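PDB 6X44: serine repeat antigen 5 from Plasmodium falciparum, which is a papain-family pseudo-zymogen of the malaria parasite, a protease-like domain held together with its prodomain, and probably has lost classical cysteine protease activity. Local coordinates for residues L82-I87 / M352-S357. Numbering follows the deposited sequence.
Sequences LKRLLI and MGYEFS
Y354 points its ring at helix 75-87: its OH end meets R84, and its CE2 meets L85. Y354 OH lies 3.6 Å from R84 CB. It also sits over one face of the R84 guanidinium, toward the rim of that group. The ring itself stands almost upright to the guanidinium, with the planes 86° apart, so this is no stack. R84 NH2 meets the ring at its edge, 3.8 Å from Y354 CE1. The phenol OH has its polar partner on the same helix: it hydrogen-bonds to the backbone O of N81.

The R84 chain bends at chi3, and NH2 reaches the carboxylate of E355. R84 NH2 lies 3.4 Å from E355 OE2, a salt bridge whose hydrogen bond is weak and bent. OE2 lies near the guanidinium plane, while the carboxylate is turned 79° from it.

L85 supplies the apolar part. Its CG is anti to the backbone N (chi1 -163°), and L85 CD1 rests on the turn, 3.6 Å from E355 CA. L85 CD1 also lies obliquely to the Y354 ring, 4.2 Å from Y354 CE2.

Residues G353 to F356 form a type I turn, closed by F356 N to G353 O at 3.0 Å. Y354 and E355, its two central residues, make the contact. V111 touches both R84 and Y354. Behind the turn, F356 meets the rings of W403 and F409. Helix 75-87 is probably prodomain, so the contact joins two domains. The loop between strands 342-346 and 361-362 of the papain-like domain thus abuts helix 75-87, whose L82 and L86 pack on helix 4-25.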
loop_
_atom_site.group_PDB
_atom_site.type_symbol
_atom_site.label_atom_id
_atom_site.label_comp_id
_atom_site.label_asym_id
_atom_site.label_seq_id
_atom_site.Cartn_x
_atom_site.Cartn_y
_atom_site.Cartn_z
ATOM N N LEU A 82 -5.916 -19.575 -8.359
ATOM C CA LEU A 82 -4.512 -19.657 -8.756
ATOM C C LEU A 82 -4.359 -19.629 -10.272
ATOM O O LEU A 82 -3.450 -18.972 -10.802
ATOM C CB LEU A 82 -3.878 -20.925 -8.174
ATOM C CG LEU A 82 -3.688 -20.897 -6.659
ATOM C CD1 LEU A 82 -3.142 -22.227 -6.246
ATOM C CD2 LEU A 82 -2.741 -19.786 -6.227
ATOM N N LYS A 83 -5.272 -20.299 -10.979
ATOM C CA LYS A 83 -5.285 -20.217 -12.434
ATOM C C LYS A 83 -5.393 -18.774 -12.910
ATOM O O LYS A 83 -4.694 -18.368 -13.847
ATOM C CB LYS A 83 -6.446 -21.050 -12.970
ATOM C CG LYS A 83 -6.568 -21.095 -14.475
ATOM C CD LYS A 83 -8.017 -21.357 -14.883
ATOM C CE LYS A 83 -8.845 -20.069 -14.834
ATOM N NZ LYS A 83 -10.308 -20.333 -14.874
ATOM N N ARG A 84 -6.269 -17.982 -12.293
ATOM C CA ARG A 84 -6.433 -16.593 -12.729
ATOM C C ARG A 84 -5.179 -15.774 -12.441
ATOM O O ARG A 84 -4.790 -14.905 -13.226
ATOM C CB ARG A 84 -7.647 -15.968 -12.036
ATOM C CG ARG A 84 -8.978 -16.650 -12.326
ATOM C CD ARG A 84 -10.044 -16.244 -11.285
ATOM N NE ARG A 84 -10.053 -14.795 -11.062
ATOM C CZ ARG A 84 -10.679 -14.187 -10.055
ATOM N NH1 ARG A 84 -11.351 -14.901 -9.143
ATOM N NH2 ARG A 84 -10.630 -12.859 -9.965
ATOM N N LEU A 85 -4.532 -16.039 -11.322
ATOM C CA LEU A 85 -3.292 -15.347 -11.009
ATOM C C LEU A 85 -2.208 -15.664 -12.027
ATOM O O LEU A 85 -1.497 -14.762 -12.484
ATOM C CB LEU A 85 -2.860 -15.750 -9.614
ATOM C CG LEU A 85 -1.851 -14.935 -8.860
ATOM C CD1 LEU A 85 -2.318 -13.499 -8.724
ATOM C CD2 LEU A 85 -1.748 -15.643 -7.491
ATOM N N LEU A 86 -2.078 -16.937 -12.413
ATOM C CA LEU A 86 -1.061 -17.314 -13.391
ATOM C C LEU A 86 -1.339 -16.674 -14.750
ATOM O O LEU A 86 -0.428 -16.145 -15.393
ATOM C CB LEU A 86 -0.988 -18.839 -13.499
ATOM C CG LEU A 86 -0.452 -19.515 -12.233
ATOM C CD1 LEU A 86 -0.694 -21.025 -12.240
ATOM C CD2 LEU A 86 1.026 -19.219 -12.042
ATOM N N ILE A 87 -2.597 -16.679 -15.185
ATOM C CA ILE A 87 -2.955 -16.010 -16.434
ATOM C C ILE A 87 -2.568 -14.529 -16.387
ATOM O O ILE A 87 -1.915 -14.019 -17.305
ATOM C CB ILE A 87 -4.453 -16.208 -16.716
ATOM C CG1 ILE A 87 -4.683 -17.634 -17.198
ATOM C CG2 ILE A 87 -4.947 -15.231 -17.764
ATOM C CD1 ILE A 87 -6.071 -18.127 -16.980
ATOM N N MET A 352 -9.162 -2.865 -7.883
ATOM C CA MET A 352 -7.924 -3.591 -7.650
ATOM C C MET A 352 -8.159 -4.783 -6.727
ATOM O O MET A 352 -8.950 -4.703 -5.776
ATOM C CB MET A 352 -6.870 -2.679 -7.009
ATOM C CG MET A 352 -6.582 -1.384 -7.771
ATOM S SD MET A 352 -6.430 0.013 -6.624
ATOM C CE MET A 352 -5.243 -0.623 -5.466
ATOM N N GLY A 353 -7.431 -5.873 -6.994
ATOM C CA GLY A 353 -7.555 -7.103 -6.236
ATOM C C GLY A 353 -6.280 -7.934 -6.191
ATOM O O GLY A 353 -5.206 -7.491 -6.616
ATOM N N TYR A 354 -6.407 -9.171 -5.714
ATOM C CA TYR A 354 -5.237 -9.997 -5.438
ATOM C C TYR A 354 -4.401 -10.244 -6.698
ATOM O O TYR A 354 -3.174 -10.416 -6.611
ATOM C CB TYR A 354 -5.694 -11.321 -4.796
ATOM C CG TYR A 354 -6.173 -12.357 -5.782
ATOM C CD1 TYR A 354 -7.297 -12.131 -6.578
ATOM C CD2 TYR A 354 -5.486 -13.542 -5.943
ATOM C CE1 TYR A 354 -7.720 -13.084 -7.525
ATOM C CE2 TYR A 354 -5.901 -14.494 -6.854
ATOM C CZ TYR A 354 -7.007 -14.256 -7.649
ATOM O OH TYR A 354 -7.413 -15.225 -8.532
ATOM N N GLU A 355 -5.038 -10.254 -7.863
ATOM C CA GLU A 355 -4.399 -10.557 -9.140
ATOM C C GLU A 355 -3.923 -9.306 -9.884
ATOM O O GLU A 355 -3.439 -9.421 -11.010
ATOM C CB GLU A 355 -5.382 -11.362 -10.033
ATOM C CG GLU A 355 -6.394 -10.498 -10.847
ATOM C CD GLU A 355 -7.614 -10.047 -10.040
ATOM O OE1 GLU A 355 -7.468 -9.587 -8.874
ATOM O OE2 GLU A 355 -8.744 -10.142 -10.586
ATOM N N PHE A 356 -4.078 -8.122 -9.291
ATOM C CA PHE A 356 -3.770 -6.857 -9.951
ATOM C C PHE A 356 -2.302 -6.811 -10.337
ATOM O O PHE A 356 -1.411 -7.117 -9.532
ATOM C CB PHE A 356 -4.119 -5.713 -9.006
ATOM C CG PHE A 356 -4.080 -4.329 -9.610
ATOM C CD1 PHE A 356 -5.170 -3.821 -10.335
ATOM C CD2 PHE A 356 -3.005 -3.493 -9.362
ATOM C CE1 PHE A 356 -5.137 -2.513 -10.843
ATOM C CE2 PHE A 356 -2.960 -2.207 -9.861
ATOM C CZ PHE A 356 -4.028 -1.702 -10.599
ATOM N N SER A 357 -2.048 -6.424 -11.574
ATOM C CA SER A 357 -0.683 -6.419 -12.074
ATOM C C SER A 357 0.029 -5.183 -11.565
ATOM O O SER A 357 -0.476 -4.062 -11.705
ATOM C CB SER A 357 -0.643 -6.437 -13.600
ATOM O OG SER A 357 0.706 -6.249 -13.993
#